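Local structure of Rik1-associated factor 1 (Schizosaccharomyces pombe, 4O9D) at residues T276-I281 / G297-T302; A235-Y240 / S251-S256; L138-L143 / F188-G193; R194-V199 / L217-T222. The protein is a WD-repeat component, represented here by its propeller domain, of the Clr4 methyltransferase complex, which ubiquitylates and methylates histone H3 to establish heterochromatin. All blocks are in the same frame, centred on the assembly; numbering follows the deposited sequence.

Interaction 1 of 4, residues T276-I281 / G297-T302; sequences TTQKDI and GTDNQT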
loop_
_atom_site.group_PDB
_atom_site.type_symbol
_atom_site.label_atom_id
_atom_site.label_comp_id
_atom_site.label_asym_id
_atom_site.label_seq_id
_atom_site.Cartn_x
_atom_site.Cartn_y
_atom_site.Cartn_z
ATOM N N THR A 276 -5.307 19.835 -7.712
ATOM C CA THR A 276 -4.086 20.253 -7.040
ATOM C C THR A 276 -3.069 20.566 -8.093
ATOM O O THR A 276 -3.097 19.972 -9.185
ATOM C CB THR A 276 -3.487 19.104 -6.212
ATOM O OG1 THR A 276 -2.232 19.513 -5.654
ATOM C CG2 THR A 276 -3.239 17.914 -7.086
ATOM N N THR A 277 -2.125 21.431 -7.748
ATOM C CA THR A 277 -1.015 21.745 -8.640
ATOM C C THR A 277 0.084 20.671 -8.660
ATOM O O THR A 277 0.967 20.700 -9.522
ATOM C CB THR A 277 -0.375 23.080 -8.241
ATOM O OG1 THR A 277 -0.127 23.073 -6.837
ATOM C CG2 THR A 277 -1.298 24.219 -8.577
ATOM N N GLN A 278 0.035 19.726 -7.723
ATOM C CA GLN A 278 1.005 18.629 -7.709
ATOM C C GLN A 278 0.979 17.843 -9.010
ATOM O O GLN A 278 -0.075 17.406 -9.459
ATOM C CB GLN A 278 0.704 17.675 -6.551
ATOM C CG GLN A 278 0.836 18.346 -5.213
ATOM C CD GLN A 278 0.221 17.553 -4.104
ATOM O OE1 GLN A 278 -0.989 17.335 -4.089
ATOM N NE2 GLN A 278 1.048 17.110 -3.164
ATOM N N LYS A 279 2.144 17.647 -9.608
ATOM C CA LYS A 279 2.211 16.963 -10.878
ATOM C C LYS A 279 2.285 15.443 -10.715
ATOM O O LYS A 279 2.067 14.713 -11.680
ATOM C CB LYS A 279 3.409 17.477 -11.675
ATOM C CG LYS A 279 4.737 17.008 -11.141
ATOM C CD LYS A 279 5.827 18.036 -11.415
ATOM C CE LYS A 279 7.204 17.396 -11.397
ATOM N NZ LYS A 279 8.088 18.022 -12.427
ATOM N N ASP A 280 2.574 14.963 -9.501
ATOM C CA ASP A 280 2.645 13.524 -9.266
ATOM C C ASP A 280 2.124 13.201 -7.874
ATOM O O ASP A 280 2.821 13.427 -6.877
ATOM C CB ASP A 280 4.097 13.034 -9.401
ATOM C CG ASP A 280 4.196 11.515 -9.568
ATOM O OD1 ASP A 280 3.235 10.781 -9.217
ATOM O OD2 ASP A 280 5.250 11.057 -10.053
ATOM N N ILE A 281 0.908 12.666 -7.788
ATOM C CA ILE A 281 0.345 12.339 -6.480
ATOM C C ILE A 281 0.710 10.893 -6.105
ATOM O O ILE A 281 0.403 9.928 -6.852
ATOM C CB ILE A 281 -1.203 12.496 -6.450
ATOM C CG1 ILE A 281 -1.643 13.912 -6.830
ATOM C CG2 ILE A 281 -1.751 12.125 -5.074
ATOM C CD1 ILE A 281 -3.186 14.078 -6.754
ATOM N N GLY A 297 2.394 14.452 -2.368
ATOM C CA GLY A 297 3.040 14.294 -3.659
ATOM C C GLY A 297 4.535 14.183 -3.649
ATOM O O GLY A 297 5.182 14.209 -2.589
ATOM N N THR A 298 5.073 14.068 -4.861
ATOM C CA THR A 298 6.514 14.060 -5.085
ATOM C C THR A 298 7.097 15.436 -4.852
ATOM O O THR A 298 8.323 15.566 -4.832
ATOM C CB THR A 298 6.879 13.615 -6.533
ATOM O OG1 THR A 298 6.416 14.602 -7.474
ATOM C CG2 THR A 298 6.248 12.236 -6.861
ATOM N N ASP A 299 6.247 16.455 -4.677
ATOM C CA ASP A 299 6.716 17.785 -4.235
ATOM C C ASP A 299 7.059 17.859 -2.754
ATOM O O ASP A 299 7.423 18.926 -2.230
ATOM C CB ASP A 299 5.719 18.899 -4.576
ATOM C CG ASP A 299 4.336 18.690 -3.959
ATOM O OD1 ASP A 299 4.079 17.639 -3.328
ATOM O OD2 ASP A 299 3.485 19.597 -4.147
ATOM N N ASN A 300 6.963 16.726 -2.077
ATOM C CA ASN A 300 7.280 16.677 -0.661
ATOM C C ASN A 300 6.337 17.541 0.175
ATOM O O ASN A 300 6.747 18.121 1.170
ATOM C CB ASN A 300 8.736 17.121 -0.444
ATOM C CG ASN A 300 9.494 16.221 0.532
ATOM O OD1 ASN A 300 9.152 15.044 0.731
ATOM N ND2 ASN A 300 10.537 16.778 1.149
ATOM N N GLN A 301 5.069 17.646 -0.217
ATOM C CA GLN A 301 4.104 18.324 0.652
ATOM C C GLN A 301 2.736 17.699 0.447
ATOM O O GLN A 301 2.536 16.991 -0.532
ATOM C CB GLN A 301 4.069 19.831 0.367
ATOM C CG GLN A 301 3.657 20.185 -1.048
ATOM C CD GLN A 301 4.009 21.629 -1.395
ATOM O OE1 GLN A 301 4.693 22.319 -0.621
ATOM N NE2 GLN A 301 3.562 22.090 -2.566
ATOM N N THR A 302 1.821 17.936 1.389
ATOM C CA THR A 302 0.479 17.347 1.357
ATOM C C THR A 302 -0.550 18.465 1.355
ATOM O O THR A 302 -0.563 19.305 2.283
ATOM C CB THR A 302 0.226 16.492 2.616
ATOM O OG1 THR A 302 1.133 15.380 2.653
ATOM C CG2 THR A 302 -1.218 16.004 2.669
HETATM O O HOH W 1 4.164 16.386 -7.182
#

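Interaction 2 of 4, residues A235-Y240 / S251-S256; sequences AFTSLY and SSNTLS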
loop_
_atom_site.group_PDB
_atom_site.type_symbol
_atom_site.label_atom_id
_atom_site.label_comp_id
_atom_site.label_asym_id
_atom_site.label_seq_id
_atom_site.Cartn_x
_atom_site.Cartn_y
_atom_site.Cartn_z
ATOM N N ALA A 235 -4.185 8.677 -15.199
ATOM C CA ALA A 235 -3.411 7.621 -14.544
ATOM C C ALA A 235 -3.677 7.652 -13.046
ATOM O O ALA A 235 -3.216 8.558 -12.336
ATOM C CB ALA A 235 -1.925 7.807 -14.815
ATOM N N PHE A 236 -4.389 6.650 -12.561
ATOM C CA PHE A 236 -4.701 6.572 -11.152
ATOM C C PHE A 236 -3.522 6.029 -10.364
ATOM O O PHE A 236 -2.866 5.074 -10.776
ATOM C CB PHE A 236 -5.984 5.782 -10.920
ATOM C CG PHE A 236 -7.202 6.578 -11.256
ATOM C CD1 PHE A 236 -7.566 6.781 -12.577
ATOM C CD2 PHE A 236 -7.939 7.186 -10.262
ATOM C CE1 PHE A 236 -8.654 7.573 -12.891
ATOM C CE2 PHE A 236 -9.026 7.977 -10.576
ATOM C CZ PHE A 236 -9.384 8.173 -11.874
ATOM N N THR A 237 -3.268 6.684 -9.233
ATOM C CA THR A 237 -2.073 6.478 -8.449
ATOM C C THR A 237 -2.372 5.942 -7.057
ATOM O O THR A 237 -1.515 5.335 -6.445
ATOM C CB THR A 237 -1.247 7.795 -8.297
ATOM O OG1 THR A 237 -2.038 8.830 -7.672
ATOM C CG2 THR A 237 -0.748 8.293 -9.657
ATOM N N SER A 238 -3.581 6.142 -6.544
ATOM C CA SER A 238 -3.814 5.737 -5.173
ATOM C C SER A 238 -5.312 5.610 -4.856
ATOM O O SER A 238 -6.104 6.374 -5.359
ATOM C CB SER A 238 -3.155 6.793 -4.265
ATOM O OG SER A 238 -3.659 6.741 -2.965
ATOM N N LEU A 239 -5.666 4.641 -4.013
ATOM C CA LEU A 239 -7.053 4.353 -3.623
ATOM C C LEU A 239 -7.060 4.198 -2.129
ATOM O O LEU A 239 -6.188 3.500 -1.573
ATOM C CB LEU A 239 -7.533 3.002 -4.212
ATOM C CG LEU A 239 -7.703 2.795 -5.707
ATOM C CD1 LEU A 239 -8.295 1.361 -5.985
ATOM C CD2 LEU A 239 -8.622 3.818 -6.320
ATOM N N TYR A 240 -8.016 4.835 -1.463
ATOM C CA TYR A 240 -8.065 4.745 -0.012
ATOM C C TYR A 240 -9.516 4.669 0.446
ATOM O O TYR A 240 -10.291 5.565 0.141
ATOM C CB TYR A 240 -7.357 5.956 0.620
ATOM C CG TYR A 240 -7.361 5.970 2.115
ATOM C CD1 TYR A 240 -8.498 6.358 2.825
ATOM C CD2 TYR A 240 -6.221 5.626 2.835
ATOM C CE1 TYR A 240 -8.495 6.408 4.220
ATOM C CE2 TYR A 240 -6.209 5.680 4.247
ATOM C CZ TYR A 240 -7.356 6.063 4.923
ATOM O OH TYR A 240 -7.374 6.076 6.299
ATOM N N SER A 251 -6.886 8.999 -6.389
ATOM C CA SER A 251 -6.136 10.115 -6.958
ATOM C C SER A 251 -5.591 9.737 -8.328
ATOM O O SER A 251 -5.282 8.589 -8.586
ATOM C CB SER A 251 -4.988 10.539 -6.029
ATOM O OG SER A 251 -4.016 9.474 -5.878
ATOM N N SER A 252 -5.459 10.722 -9.213
ATOM C CA SER A 252 -4.822 10.484 -10.491
ATOM C C SER A 252 -3.860 11.614 -10.874
ATOM O O SER A 252 -3.960 12.728 -10.356
ATOM C CB SER A 252 -5.899 10.362 -11.579
ATOM O OG SER A 252 -6.581 11.620 -11.708
ATOM N N ASN A 253 -2.930 11.298 -11.778
ATOM C CA ASN A 253 -2.113 12.299 -12.465
ATOM C C ASN A 253 -2.727 12.519 -13.859
ATOM O O ASN A 253 -3.218 11.560 -14.472
ATOM C CB ASN A 253 -0.659 11.810 -12.615
ATOM C CG ASN A 253 0.058 11.628 -11.258
ATOM O OD1 ASN A 253 -0.348 12.196 -10.248
ATOM N ND2 ASN A 253 1.109 10.826 -11.251
ATOM N N THR A 254 -2.703 13.763 -14.347
ATOM C CA THR A 254 -3.346 14.129 -15.617
ATOM C C THR A 254 -2.295 14.734 -16.540
ATOM O O THR A 254 -1.116 14.753 -16.197
ATOM C CB THR A 254 -4.509 15.135 -15.398
ATOM O OG1 THR A 254 -3.984 16.449 -15.190
ATOM C CG2 THR A 254 -5.358 14.736 -14.196
ATOM N N LEU A 255 -2.682 15.229 -17.698
ATOM C CA LEU A 255 -1.698 15.866 -18.558
ATOM C C LEU A 255 -1.073 17.089 -17.850
ATOM O O LEU A 255 0.110 17.303 -17.910
ATOM C CB LEU A 255 -2.277 16.221 -19.917
ATOM C CG LEU A 255 -2.799 15.107 -20.822
ATOM C CD1 LEU A 255 -3.333 15.618 -22.147
ATOM C CD2 LEU A 255 -1.810 14.016 -21.053
ATOM N N SER A 256 -1.885 17.834 -17.129
ATOM C CA SER A 256 -1.414 18.915 -16.279
ATOM C C SER A 256 -1.255 18.510 -14.811
ATOM O O SER A 256 -0.365 17.825 -14.492
ATOM C CB SER A 256 -2.308 20.143 -16.411
ATOM O OG SER A 256 -3.576 19.835 -16.912
#

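Interaction 3 of 4, residues L138-L143 / F188-G193; sequences LSDDDL and FSNFLG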
loop_
_atom_site.group_PDB
_atom_site.type_symbol
_atom_site.label_atom_id
_atom_site.label_comp_id
_atom_site.label_asym_id
_atom_site.label_seq_id
_atom_site.Cartn_x
_atom_site.Cartn_y
_atom_site.Cartn_z
ATOM N N LEU A 138 -7.651 -7.955 -0.189
ATOM C CA LEU A 138 -8.216 -9.131 0.488
ATOM C C LEU A 138 -9.620 -8.838 1.042
ATOM O O LEU A 138 -9.839 -7.833 1.747
ATOM C CB LEU A 138 -7.269 -9.553 1.620
ATOM C CG LEU A 138 -7.439 -10.936 2.243
ATOM C CD1 LEU A 138 -7.288 -12.034 1.204
ATOM C CD2 LEU A 138 -6.411 -11.137 3.361
ATOM N N SER A 139 -10.579 -9.699 0.733
ATOM C CA SER A 139 -11.960 -9.463 1.162
ATOM C C SER A 139 -12.155 -9.926 2.591
ATOM O O SER A 139 -11.279 -10.577 3.162
ATOM C CB SER A 139 -12.937 -10.220 0.261
ATOM O OG SER A 139 -13.013 -11.584 0.648
ATOM N N ASP A 140 -13.321 -9.627 3.151
ATOM C CA ASP A 140 -13.651 -10.075 4.501
ATOM C C ASP A 140 -13.609 -11.595 4.592
ATOM O O ASP A 140 -13.349 -12.132 5.665
ATOM C CB ASP A 140 -15.044 -9.602 4.924
ATOM C CG ASP A 140 -15.121 -8.097 5.122
ATOM O OD1 ASP A 140 -14.053 -7.441 5.257
ATOM O OD2 ASP A 140 -16.264 -7.588 5.158
ATOM N N ASP A 141 -13.873 -12.280 3.477
ATOM C CA ASP A 141 -13.853 -13.751 3.462
ATOM C C ASP A 141 -12.582 -14.320 2.833
ATOM O O ASP A 141 -12.607 -15.425 2.279
ATOM C CB ASP A 141 -15.077 -14.314 2.716
ATOM C CG ASP A 141 -16.375 -14.129 3.493
ATOM O OD1 ASP A 141 -16.304 -13.842 4.708
ATOM O OD2 ASP A 141 -17.470 -14.277 2.896
ATOM N N ASP A 142 -11.487 -13.564 2.913
ATOM C CA ASP A 142 -10.167 -14.013 2.462
ATOM C C ASP A 142 -10.046 -14.270 0.941
ATOM O O ASP A 142 -9.133 -14.979 0.515
ATOM C CB ASP A 142 -9.708 -15.273 3.239
ATOM C CG ASP A 142 -8.166 -15.388 3.319
ATOM O OD1 ASP A 142 -7.534 -14.383 3.730
ATOM O OD2 ASP A 142 -7.580 -16.457 2.972
ATOM N N LEU A 143 -10.943 -13.703 0.134
ATOM C CA LEU A 143 -10.787 -13.723 -1.322
ATOM C C LEU A 143 -9.686 -12.737 -1.681
ATOM O O LEU A 143 -9.670 -11.597 -1.184
ATOM C CB LEU A 143 -12.092 -13.328 -2.018
ATOM C CG LEU A 143 -12.221 -13.540 -3.532
ATOM C CD1 LEU A 143 -12.082 -15.046 -3.944
ATOM C CD2 LEU A 143 -13.564 -12.955 -4.016
ATOM N N PHE A 188 -11.414 -4.089 -2.405
ATOM C CA PHE A 188 -12.784 -4.540 -2.250
ATOM C C PHE A 188 -13.673 -3.478 -1.623
ATOM O O PHE A 188 -13.191 -2.632 -0.874
ATOM C CB PHE A 188 -12.816 -5.779 -1.362
ATOM C CG PHE A 188 -12.359 -7.042 -2.051
ATOM C CD1 PHE A 188 -13.229 -7.748 -2.875
ATOM C CD2 PHE A 188 -11.069 -7.525 -1.870
ATOM C CE1 PHE A 188 -12.809 -8.949 -3.522
ATOM C CE2 PHE A 188 -10.652 -8.711 -2.507
ATOM C CZ PHE A 188 -11.540 -9.416 -3.325
ATOM N N SER A 189 -14.977 -3.562 -1.874
ATOM C CA SER A 189 -15.914 -2.618 -1.282
ATOM C C SER A 189 -17.265 -3.288 -1.012
ATOM O O SER A 189 -17.802 -3.967 -1.896
ATOM C CB SER A 189 -16.084 -1.425 -2.231
ATOM O OG SER A 189 -17.013 -0.478 -1.736
ATOM N N ASN A 190 -17.809 -3.107 0.194
ATOM C CA ASN A 190 -19.145 -3.647 0.520
ATOM C C ASN A 190 -19.934 -2.837 1.558
ATOM O O ASN A 190 -20.899 -3.339 2.146
ATOM C CB ASN A 190 -19.100 -5.129 0.959
ATOM C CG ASN A 190 -18.335 -5.355 2.263
ATOM O OD1 ASN A 190 -18.135 -4.439 3.074
ATOM N ND2 ASN A 190 -17.916 -6.601 2.476
ATOM N N PHE A 191 -19.547 -1.591 1.774
ATOM C CA PHE A 191 -20.355 -0.687 2.600
ATOM C C PHE A 191 -20.550 -1.304 3.992
ATOM O O PHE A 191 -21.673 -1.451 4.488
ATOM C CB PHE A 191 -21.687 -0.394 1.890
ATOM C CG PHE A 191 -22.539 0.656 2.558
ATOM C CD1 PHE A 191 -21.974 1.789 3.115
ATOM C CD2 PHE A 191 -23.930 0.506 2.610
ATOM C CE1 PHE A 191 -22.774 2.767 3.735
ATOM C CE2 PHE A 191 -24.740 1.479 3.221
ATOM C CZ PHE A 191 -24.156 2.607 3.776
ATOM N N LEU A 192 -19.410 -1.675 4.586
ATOM C CA LEU A 192 -19.327 -2.290 5.909
ATOM C C LEU A 192 -20.229 -3.505 6.028
ATOM O O LEU A 192 -20.936 -3.658 7.019
ATOM C CB LEU A 192 -19.646 -1.275 7.025
ATOM C CG LEU A 192 -19.039 -1.578 8.407
ATOM C CD1 LEU A 192 -17.512 -1.644 8.323
ATOM C CD2 LEU A 192 -19.443 -0.528 9.454
ATOM N N GLY A 193 -20.203 -4.376 5.022
ATOM C CA GLY A 193 -20.975 -5.616 5.090
ATOM C C GLY A 193 -22.473 -5.493 4.810
ATOM O O GLY A 193 -23.199 -6.493 4.846
#

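Interaction 4 of 4, residues R194-V199 / L217-T222; sequences RSSDKV and LFDAST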
loop_
_atom_site.group_PDB
_atom_site.type_symbol
_atom_site.label_atom_id
_atom_site.label_comp_id
_atom_site.label_asym_id
_atom_site.label_seq_id
_atom_site.Cartn_x
_atom_site.Cartn_y
_atom_site.Cartn_z
ATOM N N ARG A 194 -22.941 -4.287 4.496
ATOM C CA ARG A 194 -24.355 -4.092 4.197
ATOM C C ARG A 194 -24.759 -4.337 2.738
ATOM O O ARG A 194 -25.953 -4.339 2.443
ATOM C CB ARG A 194 -24.798 -2.683 4.625
ATOM C CG ARG A 194 -24.675 -2.440 6.137
ATOM C CD ARG A 194 -25.095 -1.027 6.492
ATOM N NE ARG A 194 -24.001 -0.128 6.207
ATOM C CZ ARG A 194 -23.309 0.559 7.112
ATOM N NH1 ARG A 194 -23.614 0.526 8.408
ATOM N NH2 ARG A 194 -22.306 1.304 6.684
ATOM N N SER A 195 -23.785 -4.528 1.840
ATOM C CA SER A 195 -24.045 -4.799 0.434
ATOM C C SER A 195 -23.192 -5.993 -0.034
ATOM O O SER A 195 -22.423 -6.542 0.754
ATOM C CB SER A 195 -23.723 -3.548 -0.414
ATOM O OG SER A 195 -24.210 -3.685 -1.743
ATOM N N SER A 196 -23.319 -6.397 -1.302
ATOM C CA SER A 196 -22.460 -7.467 -1.844
ATOM C C SER A 196 -21.064 -6.920 -2.212
ATOM O O SER A 196 -20.885 -5.702 -2.404
ATOM C CB SER A 196 -23.094 -8.123 -3.069
ATOM O OG SER A 196 -23.313 -7.179 -4.102
ATOM N N ASP A 197 -20.081 -7.809 -2.306
ATOM C CA ASP A 197 -18.696 -7.399 -2.603
ATOM C C ASP A 197 -18.500 -6.895 -4.028
ATOM O O ASP A 197 -18.894 -7.550 -4.988
ATOM C CB ASP A 197 -17.725 -8.557 -2.365
ATOM C CG ASP A 197 -17.401 -8.759 -0.888
ATOM O OD1 ASP A 197 -18.126 -8.201 -0.037
ATOM O OD2 ASP A 197 -16.427 -9.479 -0.582
ATOM N N LYS A 198 -17.871 -5.730 -4.162
ATOM C CA LYS A 198 -17.457 -5.224 -5.476
ATOM C C LYS A 198 -15.936 -5.019 -5.426
ATOM O O LYS A 198 -15.355 -4.933 -4.339
ATOM C CB LYS A 198 -18.159 -3.895 -5.807
ATOM C CG LYS A 198 -19.693 -3.892 -5.650
ATOM C CD LYS A 198 -20.351 -4.839 -6.665
ATOM C CE LYS A 198 -21.871 -4.930 -6.467
ATOM N NZ LYS A 198 -22.581 -5.463 -7.684
ATOM N N VAL A 199 -15.313 -4.926 -6.593
ATOM C CA VAL A 199 -13.867 -4.804 -6.719
ATOM C C VAL A 199 -13.636 -3.548 -7.534
ATOM O O VAL A 199 -14.144 -3.413 -8.652
ATOM C CB VAL A 199 -13.267 -6.001 -7.472
ATOM C CG1 VAL A 199 -11.737 -5.867 -7.598
ATOM C CG2 VAL A 199 -13.669 -7.300 -6.768
ATOM N N LEU A 217 -15.310 -0.606 -11.963
ATOM C CA LEU A 217 -15.892 -1.410 -10.905
ATOM C C LEU A 217 -16.279 -2.784 -11.430
ATOM O O LEU A 217 -16.774 -2.898 -12.558
ATOM C CB LEU A 217 -17.139 -0.725 -10.365
ATOM C CG LEU A 217 -17.692 -1.253 -9.034
ATOM C CD1 LEU A 217 -16.753 -0.924 -7.830
ATOM C CD2 LEU A 217 -19.124 -0.701 -8.806
ATOM N N PHE A 218 -16.077 -3.814 -10.603
ATOM C CA PHE A 218 -16.463 -5.188 -10.950
ATOM C C PHE A 218 -17.332 -5.798 -9.827
ATOM O O PHE A 218 -17.209 -5.426 -8.656
ATOM C CB PHE A 218 -15.216 -6.051 -11.139
ATOM C CG PHE A 218 -14.439 -5.759 -12.398
ATOM C CD1 PHE A 218 -13.544 -4.692 -12.454
ATOM C CD2 PHE A 218 -14.582 -6.571 -13.510
ATOM C CE1 PHE A 218 -12.822 -4.432 -13.621
ATOM C CE2 PHE A 218 -13.876 -6.323 -14.670
ATOM C CZ PHE A 218 -12.999 -5.251 -14.736
ATOM N N ASP A 219 -18.213 -6.734 -10.173
ATOM C CA ASP A 219 -18.932 -7.501 -9.155
ATOM C C ASP A 219 -18.088 -8.722 -8.781
ATOM O O ASP A 219 -17.644 -9.470 -9.667
ATOM C CB ASP A 219 -20.304 -7.949 -9.687
ATOM C CG ASP A 219 -21.068 -8.762 -8.675
ATOM O OD1 ASP A 219 -21.493 -8.177 -7.657
ATOM O OD2 ASP A 219 -21.201 -9.987 -8.878
ATOM N N ALA A 220 -17.843 -8.943 -7.489
ATOM C CA ALA A 220 -16.935 -10.030 -7.110
ATOM C C ALA A 220 -17.543 -11.435 -7.210
ATOM O O ALA A 220 -16.836 -12.357 -7.542
ATOM C CB ALA A 220 -16.349 -9.827 -5.703
ATOM N N SER A 221 -18.817 -11.613 -6.896
ATOM C CA SER A 221 -19.361 -12.981 -6.950
ATOM C C SER A 221 -19.545 -13.474 -8.400
ATOM O O SER A 221 -19.411 -14.668 -8.669
ATOM C CB SER A 221 -20.641 -13.118 -6.128
ATOM O OG SER A 221 -21.583 -12.128 -6.464
ATOM N N THR A 222 -19.823 -12.566 -9.339
ATOM C CA THR A 222 -19.874 -12.951 -10.748
ATOM C C THR A 222 -18.571 -12.647 -11.491
ATOM O O THR A 222 -18.396 -13.069 -12.637
ATOM C CB THR A 222 -21.044 -12.283 -11.502
ATOM O OG1 THR A 222 -20.910 -10.851 -11.463
ATOM C CG2 THR A 222 -22.386 -12.694 -10.888
HETATM O O HOH W 2 -20.422 -9.579 -5.541
#

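Interaction 1 of 4, residues T276-I281 / G297-T302
Gly297 faces Ile281 across an antiparallel, non-hydrogen-bonded pair, their CA atoms 4.4 Å apart. With only hydrogens on its CA, Gly297 lets the Asp280 carbonyl and the Gln278 amide settle close against the backbone. Thr298 gives its N-H to Asp280 O over 3.1 Å, almost in line with the carbonyl, while its CG2 lies against Asp280 CB at 3.4 Å and the two side chains cross at about a right angle. Thr298 OG1 meets a water at 2.9 Å that also accepts the Asp280 N-H. Asp280 OD1 is hydrogen-bonded to Asn253 of the preceding blade. Gly297 to Asn300 form a type I turn joining strands 292-297 and 301-306 in a propeller blade of the second WD repeat, and the loop 276-281 enters that blade from its neighbour. Asp299 CG sits between its backbone N and carbonyl carbon (chi1 59°), which aims OD1 back over the turn. Gln278 NE2 binds Asp299 OD1 in a nearly straight bond of 3.1 Å, in its own amide plane and on the syn side, with Ser295 and Thr276 holding Gln278 OE1. From the opposite face Gln301 N reaches the same OD1, closing an Asx turn, and Gln301 NE2 binds Asp299 OD2 at 3.0 Å.

Interaction 2 of 4, residues A235-Y240 / S251-S256
Ala235 and Asn253 form an antiparallel hydrogen-bonded pair, joined in both directions, with Asn253 N to Ala235 O the shorter bond at 2.8 Å. The N-to-C directions of the two short strand segments are 143° apart. Phe236 and Ser252 follow as a non-hydrogen-bonded pair, and then the register slips by one: Ser251 O takes the N-H of Thr237, whereas Ser251 N binds Ser238 O. Thr237 is thus the extra residue of a beta bulge. Beside the bulge, Ser251 OG donates to Thr237 OG1 at 2.7 Å, and Thr237 OG1 in turn bonds Ile281 O of the next blade. Their torsions, chi1 64° and 59° respectively, let these hydroxyls meet across the strands. The methyl of Thr237, CG2, rests 3.5 Å from Asn253 ND2, the two side chains crossing at about a right angle; the Asn253 amide is spent on Asp280 and Ile281. On the other face of the sheet, Ser252 CB stands over the centre of the Phe236 ring, 3.8 Å from its centroid, a CH-pi contact that a small residue makes possible, and its OG turns to Glu234. The hairpin supplies the first two strands of a four-stranded beta-propeller blade, here with polar side chains reaching the next.

Interaction 3 of 4, residues L138-L143 / F188-G193
Ser139 and Phe188 bring the two backbones closest, with 6.0 Å between their CA atoms, and no strand pairing joins them: a type I turn from Ser139 to Asp142 meets the end of strand 182-189. The Phe188 ring carries most of the contact. Its chi1 of -76°, with CG beside the backbone N, carries the ring over the turn, and chi2 of -81° turns one face to it. Ser139 CB stands over the middle of that face, 3.7 Å from the centroid of the Phe188 ring and almost on the ring normal, a CH-pi contact. Near one end of the ring, Leu143 CD2 packs 4.1 Å from Phe188 CE1, the side chains crossing at about a right angle. Serine suits the place because its CB is small enough for the ring to lie flat on it, while Ser139 OG accepts the Leu143 N-H at 3.0 Å and, weakly, that of Asp141. The turn is further closed by Ser139 N to Leu143 O at 2.8 Å. Farther out, the side chains of Asp140 and Asn190 approach from opposite directions. Asn190 ND2 gives Asp140 OD2 a straight but weak bond of 3.3 Å, the amide and carboxylate planes 59° apart. The same nitrogen also binds Asp197, and Asn190 OD1 accepts Gly193 N at 2.8 Å from above its carbonyl plane, an Asx motif that helps to hold the amide. Two neighbouring propeller blades are joined here mainly by an aromatic face on a well-bonded turn, and the long amide-carboxylate bond at the surface probably adds little.

Interaction 4 of 4, residues R194-V199 / L217-T222
Asp219 OD1 receives two donors: Lys198 NZ, in a salt bridge of 2.9 Å, and a water at 2.8 Å. The ammonium comes to the anti side, somewhat out of the carboxylate plane. Lys198 reaches it by a bend at the CB-CG bond (chi2 -65°), which brings NZ across to Asp219, with its CB against Leu217 CD1. Asp219 OD2, the other oxygen, is held by Thr222 through both N and OG1, with Thr222 OG1 at 2.7 Å, again on the anti side; the bond from Thr222 N makes an Asx motif. Asp219 CG lies anti to its backbone N (chi1 179°), a setting from which one carboxylate serves both the facing strand and the turn that follows. The water also donates to Asp197 O at 2.6 Å and accepts the Ser221 N-H, bridging the two segments. Asp197 O takes the Ala220 N-H as well, at 3.0 Å. Beyond, Val199 and Phe218 are an antiparallel hydrogen-bonded pair with bonds both ways, placing the segments at one end of the hairpin of strands 198-204 and 214-219, the two middle strands of a propeller blade. On the face opposite the salt bridge, Val199 CG2 touches Ala220 CB at 3.8 Å, and Val199 CB packs against Phe218 CB; the small alanine leaves room for Asp197 CB to lie beside it too. With four donors around it, the Asp219 carboxylate is probably kept in its charged form, and it ties the strand pairing to the turn leading into strand 224-228.

How the interactions relate
The four contacts lie in series round the ring of an eight-bladed propeller. Interactions 3 and 4, with centres 9 Å apart, share the blade that begins with strand 182-189: Asn190 ND2 reaches Asp197 OD1 at 3.0 Å, and Phe188 CE1 packs 3.7 Å from Val199 CG2, placing the ring between the neighbouring blade's turn and this hairpin. Interactions 1 and 2, with centres 11 Å apart, meet between the blade beginning with strand 235-241 and that beginning with strand 281-286, where Asn253 OD1 takes the Ile281 N-H at 2.8 Å and its ND2 binds Asp280 OD1. The nearest atoms of interactions 2 and 4 are about 7 Å apart, while interactions 1 and 3 lie on opposite sides of the chain's centre.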